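Local coordinates for protein BA_2500 (Bacillus anthracis, PDB 4GUC) that is of unknown function but belongs to the DUF5065 family of the E-set clan and probably folds as a compact, immunoglobulin-like beta-sandwich domain, at residues D9-Q14 against T51-I56; D41-T46 against H82-F87; I56-G61 against H70-I75. All coordinates share one frame; numbering follows the deposited sequence.

Contact 1 of 3, residues D9-Q14 against T51-I56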
loop_
_atom_site.group_PDB
_atom_site.type_symbol
_atom_site.label_atom_id
_atom_site.label_comp_id
_atom_site.label_asym_id
_atom_site.label_seq_id
_atom_site.Cartn_x
_atom_site.Cartn_y
_atom_site.Cartn_z
ATOM N N ASP A 9 3.707 1.118 -13.367
ATOM C CA ASP A 9 3.056 1.902 -12.329
ATOM C C ASP A 9 3.573 3.350 -12.430
ATOM O O ASP A 9 4.718 3.557 -12.831
ATOM C CB ASP A 9 3.393 1.336 -10.952
ATOM C CG ASP A 9 2.532 1.955 -9.848
ATOM O OD1 ASP A 9 1.339 1.539 -9.738
ATOM O OD2 ASP A 9 3.046 2.801 -9.073
ATOM N N THR A 10 2.751 4.328 -12.045
ATOM C CA THR A 10 3.107 5.744 -12.149
ATOM C C THR A 10 3.610 6.469 -10.900
ATOM O O THR A 10 4.093 7.614 -10.971
ATOM C CB THR A 10 1.845 6.579 -12.574
ATOM O OG1 THR A 10 0.814 6.459 -11.584
ATOM C CG2 THR A 10 1.299 6.147 -13.908
ATOM N N TRP A 11 3.521 5.816 -9.754
ATOM C CA TRP A 11 3.917 6.452 -8.492
ATOM C C TRP A 11 5.422 6.690 -8.423
ATOM O O TRP A 11 6.216 6.004 -9.055
ATOM C CB TRP A 11 3.265 5.736 -7.326
ATOM C CG TRP A 11 1.789 6.042 -7.232
ATOM C CD1 TRP A 11 0.961 6.575 -8.191
ATOM C CD2 TRP A 11 0.938 5.626 -6.163
ATOM N NE1 TRP A 11 -0.340 6.604 -7.733
ATOM C CE2 TRP A 11 -0.383 6.026 -6.488
ATOM C CE3 TRP A 11 1.171 5.030 -4.925
ATOM C CZ2 TRP A 11 -1.462 5.804 -5.618
ATOM C CZ3 TRP A 11 0.097 4.792 -4.095
ATOM C CH2 TRP A 11 -1.185 5.182 -4.441
ATOM N N ARG A 12 5.815 7.654 -7.612
ATOM C CA ARG A 12 7.214 8.037 -7.548
ATOM C C ARG A 12 8.225 6.978 -7.088
ATOM O O ARG A 12 9.269 6.825 -7.722
ATOM C CB ARG A 12 7.353 9.308 -6.709
ATOM C CG ARG A 12 8.730 9.959 -6.860
ATOM C CD ARG A 12 8.825 11.287 -6.123
ATOM N NE ARG A 12 7.802 12.228 -6.566
ATOM C CZ ARG A 12 7.930 13.072 -7.591
ATOM N NH1 ARG A 12 9.046 13.115 -8.299
ATOM N NH2 ARG A 12 6.936 13.886 -7.896
ATOM N N TRP A 13 7.920 6.250 -6.021
ATOM C CA TRP A 13 8.841 5.248 -5.478
ATOM C C TRP A 13 8.431 3.830 -5.848
ATOM O O TRP A 13 7.414 3.319 -5.366
ATOM C CB TRP A 13 8.896 5.411 -3.962
ATOM C CG TRP A 13 9.127 6.819 -3.535
ATOM C CD1 TRP A 13 8.263 7.614 -2.831
ATOM C CD2 TRP A 13 10.248 7.642 -3.870
ATOM N NE1 TRP A 13 8.813 8.859 -2.652
ATOM C CE2 TRP A 13 10.029 8.902 -3.287
ATOM C CE3 TRP A 13 11.439 7.424 -4.577
ATOM C CZ2 TRP A 13 10.951 9.948 -3.405
ATOM C CZ3 TRP A 13 12.364 8.461 -4.690
ATOM C CH2 TRP A 13 12.110 9.711 -4.111
ATOM N N GLN A 14 9.257 3.157 -6.643
ATOM C CA GLN A 14 8.948 1.791 -7.072
ATOM C C GLN A 14 9.995 0.808 -6.584
ATOM O O GLN A 14 10.114 -0.294 -7.098
ATOM C CB GLN A 14 8.889 1.720 -8.593
ATOM C CG GLN A 14 7.949 2.716 -9.255
ATOM C CD GLN A 14 6.522 2.420 -9.034
ATOM O OE1 GLN A 14 6.127 1.270 -8.863
ATOM N NE2 GLN A 14 5.709 3.456 -9.081
ATOM N N THR A 51 -7.855 13.900 -1.818
ATOM C CA THR A 51 -8.440 12.606 -1.483
ATOM C C THR A 51 -7.356 11.554 -1.708
ATOM O O THR A 51 -6.666 11.591 -2.739
ATOM C CB THR A 51 -9.795 12.350 -2.240
ATOM O OG1 THR A 51 -10.812 13.229 -1.694
ATOM C CG2 THR A 51 -10.251 10.904 -2.056
ATOM N N GLY A 52 -7.131 10.641 -0.760
ATOM C CA GLY A 52 -6.086 9.641 -0.952
ATOM C C GLY A 52 -6.500 8.399 -1.688
ATOM O O GLY A 52 -7.670 8.084 -1.842
ATOM N N ILE A 53 -5.482 7.696 -2.193
ATOM C CA ILE A 53 -5.616 6.411 -2.887
ATOM C C ILE A 53 -4.545 5.516 -2.258
ATOM O O ILE A 53 -3.416 5.961 -2.012
ATOM C CB ILE A 53 -5.333 6.527 -4.408
ATOM C CG1 ILE A 53 -6.354 7.470 -5.087
ATOM C CG2 ILE A 53 -5.341 5.143 -5.084
ATOM C CD1 ILE A 53 -6.029 7.713 -6.547
ATOM N N VAL A 54 -4.890 4.255 -2.020
ATOM C CA VAL A 54 -3.941 3.294 -1.457
ATOM C C VAL A 54 -3.675 2.148 -2.441
ATOM O O VAL A 54 -4.593 1.667 -3.103
ATOM C CB VAL A 54 -4.474 2.683 -0.133
ATOM C CG1 VAL A 54 -3.642 1.438 0.301
ATOM C CG2 VAL A 54 -4.562 3.734 0.941
ATOM N N LYS A 55 -2.423 1.767 -2.604
ATOM C CA LYS A 55 -2.055 0.635 -3.406
ATOM C C LYS A 55 -1.319 -0.378 -2.539
ATOM O O LYS A 55 -0.597 -0.003 -1.606
ATOM C CB LYS A 55 -1.093 1.043 -4.533
ATOM C CG LYS A 55 -1.708 1.774 -5.702
ATOM C CD LYS A 55 -0.700 2.272 -6.712
ATOM C CE LYS A 55 -1.364 2.979 -7.860
ATOM N NZ LYS A 55 -0.266 3.490 -8.752
ATOM N N ILE A 56 -1.543 -1.656 -2.823
ATOM C CA ILE A 56 -0.848 -2.767 -2.222
ATOM C C ILE A 56 0.142 -3.269 -3.297
ATOM O O ILE A 56 -0.280 -3.629 -4.399
ATOM C CB ILE A 56 -1.764 -3.912 -1.757
ATOM C CG1 ILE A 56 -2.743 -3.413 -0.671
ATOM C CG2 ILE A 56 -0.917 -5.074 -1.249
ATOM C CD1 ILE A 56 -3.690 -4.470 -0.113
#

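Contact 2 of 3, residues D41-T46 against H82-F87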
loop_
_atom_site.group_PDB
_atom_site.type_symbol
_atom_site.label_atom_id
_atom_site.label_comp_id
_atom_site.label_asym_id
_atom_site.label_seq_id
_atom_site.Cartn_x
_atom_site.Cartn_y
_atom_site.Cartn_z
ATOM N N ASP A 41 -8.309 -3.352 5.990
ATOM C CA ASP A 41 -9.347 -2.334 6.239
ATOM C C ASP A 41 -8.761 -1.292 7.166
ATOM O O ASP A 41 -8.546 -1.557 8.349
ATOM C CB ASP A 41 -10.588 -3.053 6.795
ATOM C CG ASP A 41 -11.808 -2.139 7.040
ATOM O OD1 ASP A 41 -11.732 -0.896 6.941
ATOM O OD2 ASP A 41 -12.911 -2.707 7.330
ATOM N N VAL A 42 -8.480 -0.124 6.605
ATOM C CA VAL A 42 -7.886 0.990 7.337
ATOM C C VAL A 42 -8.627 2.304 7.166
ATOM O O VAL A 42 -9.197 2.565 6.113
ATOM C CB VAL A 42 -6.403 1.192 6.899
ATOM C CG1 VAL A 42 -5.611 -0.138 7.094
ATOM C CG2 VAL A 42 -6.283 1.615 5.452
ATOM N N THR A 43 -8.584 3.153 8.192
ATOM C CA THR A 43 -9.201 4.500 8.161
ATOM C C THR A 43 -8.054 5.470 8.466
ATOM O O THR A 43 -7.381 5.320 9.496
ATOM C CB THR A 43 -10.373 4.671 9.126
ATOM O OG1 THR A 43 -11.434 3.808 8.708
ATOM C CG2 THR A 43 -10.888 6.129 9.108
ATOM N N ILE A 44 -7.882 6.491 7.635
ATOM C CA ILE A 44 -6.767 7.423 7.731
ATOM C C ILE A 44 -7.184 8.864 7.539
ATOM O O ILE A 44 -8.009 9.158 6.649
ATOM C CB ILE A 44 -5.790 7.095 6.534
ATOM C CG1 ILE A 44 -5.433 5.598 6.509
ATOM C CG2 ILE A 44 -4.549 7.942 6.625
ATOM C CD1 ILE A 44 -4.582 5.150 5.333
ATOM N N TYR A 45 -6.661 9.780 8.350
ATOM C CA TYR A 45 -6.935 11.200 8.159
ATOM C C TYR A 45 -6.249 11.658 6.865
ATOM O O TYR A 45 -5.025 11.481 6.725
ATOM C CB TYR A 45 -6.423 12.042 9.326
ATOM C CG TYR A 45 -6.462 13.537 9.049
ATOM C CD1 TYR A 45 -7.682 14.223 8.957
ATOM C CD2 TYR A 45 -5.281 14.292 8.919
ATOM C CE1 TYR A 45 -7.745 15.543 8.722
ATOM C CE2 TYR A 45 -5.343 15.645 8.691
ATOM C CZ TYR A 45 -6.580 16.284 8.608
ATOM O OH TYR A 45 -6.636 17.664 8.395
ATOM N N THR A 46 -6.976 12.280 5.945
ATOM C CA THR A 46 -6.405 12.716 4.666
ATOM C C THR A 46 -6.489 14.212 4.373
ATOM O O THR A 46 -6.133 14.688 3.301
ATOM C CB THR A 46 -6.966 11.879 3.546
ATOM O OG1 THR A 46 -8.392 11.867 3.587
ATOM C CG2 THR A 46 -6.501 10.403 3.654
ATOM N N HIS A 82 -15.890 12.731 6.721
ATOM C CA HIS A 82 -15.277 14.006 6.294
ATOM C C HIS A 82 -13.788 14.095 6.576
ATOM O O HIS A 82 -13.364 13.922 7.701
ATOM C CB HIS A 82 -16.009 15.192 6.954
ATOM C CG HIS A 82 -15.637 16.531 6.407
ATOM N ND1 HIS A 82 -16.210 17.031 5.254
ATOM C CD2 HIS A 82 -14.792 17.490 6.852
ATOM C CE1 HIS A 82 -15.705 18.229 4.999
ATOM N NE2 HIS A 82 -14.842 18.531 5.943
ATOM N N ASN A 83 -12.999 14.367 5.536
ATOM C CA ASN A 83 -11.555 14.547 5.612
ATOM C C ASN A 83 -10.752 13.287 6.001
ATOM O O ASN A 83 -9.575 13.379 6.346
ATOM C CB ASN A 83 -11.154 15.751 6.465
ATOM C CG ASN A 83 -11.494 17.093 5.855
ATOM O OD1 ASN A 83 -12.021 17.181 4.746
ATOM N ND2 ASN A 83 -11.144 18.173 6.575
ATOM N N TYR A 84 -11.414 12.139 5.944
ATOM C CA TYR A 84 -10.760 10.871 6.210
ATOM C C TYR A 84 -11.046 9.945 5.031
ATOM O O TYR A 84 -11.952 10.189 4.240
ATOM C CB TYR A 84 -11.231 10.194 7.516
ATOM C CG TYR A 84 -10.730 10.832 8.799
ATOM C CD1 TYR A 84 -11.114 12.112 9.167
ATOM C CD2 TYR A 84 -9.962 10.104 9.708
ATOM C CE1 TYR A 84 -10.689 12.704 10.333
ATOM C CE2 TYR A 84 -9.530 10.683 10.915
ATOM C CZ TYR A 84 -9.897 11.979 11.201
ATOM O OH TYR A 84 -9.515 12.604 12.361
ATOM N N GLY A 85 -10.238 8.914 4.900
ATOM C CA GLY A 85 -10.419 7.890 3.876
ATOM C C GLY A 85 -10.499 6.513 4.496
ATOM O O GLY A 85 -9.786 6.229 5.469
ATOM N N ARG A 86 -11.354 5.644 3.946
ATOM C CA ARG A 86 -11.466 4.254 4.413
ATOM C C ARG A 86 -11.076 3.410 3.193
ATOM O O ARG A 86 -11.656 3.566 2.133
ATOM C CB ARG A 86 -12.868 3.888 4.884
ATOM C CG ARG A 86 -12.930 2.474 5.382
ATOM C CD ARG A 86 -14.333 2.056 5.660
ATOM N NE ARG A 86 -14.364 0.666 6.099
ATOM C CZ ARG A 86 -15.486 -0.042 6.206
ATOM N NH1 ARG A 86 -16.637 0.508 5.868
ATOM N NH2 ARG A 86 -15.432 -1.312 6.598
ATOM N N PHE A 87 -10.104 2.514 3.373
ATOM C CA PHE A 87 -9.563 1.664 2.288
ATOM C C PHE A 87 -9.727 0.204 2.686
ATOM O O PHE A 87 -9.105 -0.245 3.652
ATOM C CB PHE A 87 -8.099 2.057 2.014
ATOM C CG PHE A 87 -7.933 3.548 1.713
ATOM C CD1 PHE A 87 -8.145 4.052 0.427
ATOM C CD2 PHE A 87 -7.653 4.450 2.711
ATOM C CE1 PHE A 87 -8.053 5.383 0.170
ATOM C CE2 PHE A 87 -7.563 5.816 2.436
ATOM C CZ PHE A 87 -7.762 6.288 1.180
#

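Contact 3 of 3, residues I56-G61 against H70-I75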
loop_
_atom_site.group_PDB
_atom_site.type_symbol
_atom_site.label_atom_id
_atom_site.label_comp_id
_atom_site.label_asym_id
_atom_site.label_seq_id
_atom_site.Cartn_x
_atom_site.Cartn_y
_atom_site.Cartn_z
ATOM N N ILE A 56 -1.543 -1.656 -2.823
ATOM C CA ILE A 56 -0.848 -2.767 -2.222
ATOM C C ILE A 56 0.142 -3.269 -3.297
ATOM O O ILE A 56 -0.280 -3.629 -4.399
ATOM C CB ILE A 56 -1.764 -3.912 -1.757
ATOM C CG1 ILE A 56 -2.743 -3.413 -0.671
ATOM C CG2 ILE A 56 -0.917 -5.074 -1.249
ATOM C CD1 ILE A 56 -3.690 -4.470 -0.113
ATOM N N TYR A 57 1.432 -3.220 -2.987
ATOM C CA TYR A 57 2.474 -3.710 -3.862
ATOM C C TYR A 57 3.161 -4.927 -3.257
ATOM O O TYR A 57 3.317 -5.035 -2.040
ATOM C CB TYR A 57 3.598 -2.683 -4.014
ATOM C CG TYR A 57 3.303 -1.346 -4.688
ATOM C CD1 TYR A 57 3.560 -1.162 -6.042
ATOM C CD2 TYR A 57 2.859 -0.243 -3.973
ATOM C CE1 TYR A 57 3.357 0.068 -6.668
ATOM C CE2 TYR A 57 2.648 0.978 -4.585
ATOM C CZ TYR A 57 2.917 1.144 -5.923
ATOM O OH TYR A 57 2.722 2.395 -6.443
ATOM N N GLN A 58 3.604 -5.846 -4.113
ATOM C CA GLN A 58 4.382 -6.979 -3.687
ATOM C C GLN A 58 5.864 -6.577 -3.846
ATOM O O GLN A 58 6.254 -5.907 -4.804
ATOM C CB GLN A 58 4.116 -8.203 -4.572
ATOM C CG GLN A 58 4.866 -9.425 -4.130
ATOM C CD GLN A 58 4.769 -10.566 -5.125
ATOM O OE1 GLN A 58 5.655 -10.694 -5.971
ATOM N NE2 GLN A 58 3.672 -11.280 -5.126
ATOM N N LEU A 59 6.696 -6.973 -2.886
ATOM C CA LEU A 59 8.132 -6.695 -2.923
ATOM C C LEU A 59 8.809 -7.979 -3.446
ATOM O O LEU A 59 8.815 -9.011 -2.744
ATOM C CB LEU A 59 8.641 -6.300 -1.520
ATOM C CG LEU A 59 10.151 -6.050 -1.358
ATOM C CD1 LEU A 59 10.693 -5.073 -2.342
ATOM C CD2 LEU A 59 10.478 -5.584 0.048
ATOM N N SER A 60 9.399 -7.918 -4.641
ATOM C CA SER A 60 10.048 -9.076 -5.208
ATOM C C SER A 60 10.961 -8.645 -6.323
ATOM O O SER A 60 10.783 -7.600 -6.941
ATOM C CB SER A 60 9.030 -10.110 -5.668
ATOM O OG SER A 60 8.183 -9.611 -6.672
ATOM N N GLY A 61 11.959 -9.470 -6.577
ATOM C CA GLY A 61 12.916 -9.177 -7.618
ATOM C C GLY A 61 14.334 -9.313 -7.111
ATOM O O GLY A 61 14.585 -9.576 -5.935
ATOM N N HIS A 70 5.678 -4.230 -7.117
ATOM C CA HIS A 70 4.778 -4.611 -8.203
ATOM C C HIS A 70 3.364 -4.441 -7.715
ATOM O O HIS A 70 2.958 -5.070 -6.733
ATOM C CB HIS A 70 5.114 -6.058 -8.557
ATOM C CG HIS A 70 6.585 -6.258 -8.776
ATOM N ND1 HIS A 70 7.227 -5.835 -9.922
ATOM C CD2 HIS A 70 7.546 -6.786 -7.980
ATOM C CE1 HIS A 70 8.517 -6.116 -9.827
ATOM N NE2 HIS A 70 8.735 -6.695 -8.660
ATOM N N ARG A 71 2.584 -3.606 -8.382
ATOM C CA ARG A 71 1.221 -3.324 -7.955
ATOM C C ARG A 71 0.279 -4.510 -8.045
ATOM O O ARG A 71 0.169 -5.140 -9.089
ATOM C CB ARG A 71 0.642 -2.168 -8.785
ATOM C CG ARG A 71 -0.723 -1.664 -8.227
ATOM C CD ARG A 71 -1.382 -0.612 -9.078
ATOM N NE ARG A 71 -1.737 -1.111 -10.407
ATOM C CZ ARG A 71 -1.038 -0.918 -11.535
ATOM N NH1 ARG A 71 0.069 -0.181 -11.558
ATOM N NH2 ARG A 71 -1.466 -1.448 -12.675
ATOM N N TYR A 72 -0.365 -4.848 -6.933
ATOM C CA TYR A 72 -1.367 -5.917 -6.873
ATOM C C TYR A 72 -2.780 -5.370 -6.766
ATOM O O TYR A 72 -3.733 -6.035 -7.198
ATOM C CB TYR A 72 -1.086 -6.931 -5.731
ATOM C CG TYR A 72 -0.258 -8.105 -6.205
ATOM C CD1 TYR A 72 1.036 -7.929 -6.686
ATOM C CD2 TYR A 72 -0.770 -9.395 -6.161
ATOM C CE1 TYR A 72 1.780 -8.999 -7.159
ATOM C CE2 TYR A 72 -0.011 -10.485 -6.597
ATOM C CZ TYR A 72 1.253 -10.279 -7.088
ATOM O OH TYR A 72 2.018 -11.351 -7.539
ATOM N N LYS A 73 -2.957 -4.196 -6.179
ATOM C CA LYS A 73 -4.304 -3.644 -6.028
ATOM C C LYS A 73 -4.284 -2.155 -5.834
ATOM O O LYS A 73 -3.383 -1.639 -5.177
ATOM C CB LYS A 73 -4.979 -4.260 -4.794
ATOM C CG LYS A 73 -6.496 -4.130 -4.731
ATOM C CD LYS A 73 -7.169 -4.989 -5.802
ATOM C CE LYS A 73 -8.678 -4.862 -5.804
ATOM N NZ LYS A 73 -9.269 -5.774 -6.844
ATOM N N THR A 74 -5.283 -1.460 -6.388
ATOM C CA THR A 74 -5.472 -0.003 -6.218
ATOM C C THR A 74 -6.799 0.067 -5.456
ATOM O O THR A 74 -7.812 -0.513 -5.879
ATOM C CB THR A 74 -5.575 0.759 -7.539
ATOM O OG1 THR A 74 -4.367 0.551 -8.265
ATOM C CG2 THR A 74 -5.768 2.231 -7.253
ATOM N N ILE A 75 -6.808 0.767 -4.331
ATOM C CA ILE A 75 -7.984 0.863 -3.475
ATOM C C ILE A 75 -8.418 2.323 -3.305
ATOM O O ILE A 75 -7.629 3.206 -2.900
ATOM C CB ILE A 75 -7.676 0.297 -2.065
ATOM C CG1 ILE A 75 -6.918 -1.043 -2.119
ATOM C CG2 ILE A 75 -8.970 0.188 -1.247
ATOM C CD1 ILE A 75 -6.521 -1.598 -0.714
#

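Contact 1 of 3, residues D9-Q14 against T51-I56
Lys55 lays its side chain over one face of the Trp11 indole and ends at the carboxylate of Asp9. The aliphatic part does the stacking: CD stands 3.5 Å from the centroid of the six-membered ring, almost exactly on its normal, a CH-pi contact. Two atoms further on, NZ sits 3.2 Å from the centroid of the five-membered ring and 9° off the normal, a cation-pi interaction at close range. The chain is extended beyond CG, and this straightness lets it track the long dimension of the indole. NZ and Trp11 NE1 are both donors; what holds the ammonium is Asp9 OD1, 2.7 Å from Lys55 NZ in a salt bridge that arrives on the syn side, 30° out of the carboxylate plane. At the rim of the indole, Trp11 CH2 lies 3.4 Å from Ile53 O, near the ring plane, while CZ2 rests on Ile53 CG2. The indole thus clamps an irregular loop, just ahead of helix 16-22, onto strand 53-59 of the larger sheet. Within that loop Asp9 OD2 accepts from Trp11 N, closing an Asx turn; in one of its two modelled conformers, Gln14 also donates from NE2 to Asp9 OD2, on the anti lone pair, and to Trp11 O. Arg71 and Tyr57 add a salt bridge to OD1 and a hydrogen bond to OD2, and this gathering of donors would probably keep the Asp9 carboxylate ionised.

Contact 2 of 3, residues D41-T46 against H82-F87
Gly85 N gives the shortest polar bond here, 2.8 Å to Ile44 O, and Ile44 N answers with a bond to Gly85 O. Val42 and Phe87 form the next hydrogen-bonded pair, exchanging Val42 N to Phe87 O and Phe87 N to Val42 O, while Thr46 N adds a bond to Asn83 O beyond the end of the strand. Between these lie the non-hydrogen-bonded pairs Thr43-Arg86 and Tyr45-Tyr84, whose side chains share one face. There the edge of the Tyr45 ring is directed at the face of Tyr84, a T-shaped pair with centroids 5.3 Å apart and planes at 67°; Tyr45 CD1 comes 3.6 Å from Tyr84 CE1. Tyr45 CA also lies over that Tyr84 face, 3.9 Å from the centroid. At the other end Arg86, with CG anti to the backbone N (chi1 -179°) and the chain extended to NE, slants outward and diagonally past Thr43 and presents its guanidinium side-on to Asp41: NE meets OD1 at 3.2 Å and NH2 meets OD2 at 3.0 Å, both nearly straight and in the guanidinium plane, a bidentate salt bridge that fixes the rotation of both groups. The opposite face is apolar. Phe87 CD2 approaches Ile44 CD1 at 4.1 Å, Val42 CG2 touches Phe87 CB, and the Phe87 ring packs against Gly85, CE2 3.8 Å from Gly85 CA. Met104, Leu29 and Val31 join this layer. The arrangement is a two-stranded antiparallel sheet, one face polar and aromatic and the other apolar, consistent with the smaller layer of an E-set-like beta sandwich.

Contact 3 of 3, residues I56-G61 against H70-I75
With CG anti to the backbone N (chi1 -178°) and the chain extended beyond it, Gln58 carries its amide out to the hydroxyl end of Tyr72, while chi1 of -50° swings the His70 imidazole toward Ser60. The Gln58-Tyr72 pair crosses obliquely, amide and ring planes 35° apart: Gln58 CB packs 3.6 Å from Tyr72 CE1, and NE2 comes to 2.9 Å from Tyr72 OH. Both polar ends have firm partners elsewhere, Gln58 NE2 with Tyr100 OH and Tyr72 OH with Asn96. The other end of the amide is used too, since Ser60 OG donates to Gln58 OE1 on a lone pair, in the carbonyl plane. His70 NE2 then bonds Ser60 O at 2.8 Å; the acceptor lies in the imidazole plane, but the nitrogen stands above the carbonyl plane. This side-chain bond adds to the backbone bonding of Ser60 with Asn68, just past the end of strand 53-59. Behind these groups runs the antiparallel hairpin of strands 53-59 and 69-76, interrupted by a classic beta bulge in which Tyr72 and Lys73 both face Ile56. Ile56 O accepts two bonds there, from Tyr72 N at 2.8 Å and from Lys73 N at 3.3 Å, the second longer and less straight. Ile56 N returns a bond to Lys73 O. Nearer the hairpin's loop, Gln58 and His70 pair regularly, each N bonded to the other's O. On the face away from Gln58 the Tyr57 ring leans by CD1 on Arg71 N, 3.5 Å off, and by CE1 on Arg71 CB; Tyr57 OH and Arg71 NH1 both continue to Asp9. On the side facing strand 84-90, Ile56 CD1 meets Ile75 CD1 at 4.1 Å, beside Phe87 and Thr89.

Overall arrangement
Contacts 1 and 3 both use strand 53-59 of the larger sheet, their centres about 10 Å apart, and share Ile56. Asp9 joins them: its OD2 lies 2.7 Å from Tyr57 OH, so the loop of contact 1 is anchored to the hairpin of contact 3 as well as to Lys55. Val54 O and Ile75 N, 2.7 Å apart, carry the hairpin pairing on between them. Contact 2 forms the smaller sheet, its centre about 16 Å from that of contact 1 and 20 Å from that of contact 3. Phe87 bridges the layers, its CG 3.5 Å from Val54 CG2 and its CD1 3.5 Å from Ile75 O. A glycerol, probably from the crystallisation liquor, lies about 4 Å from the Ile44 side chain.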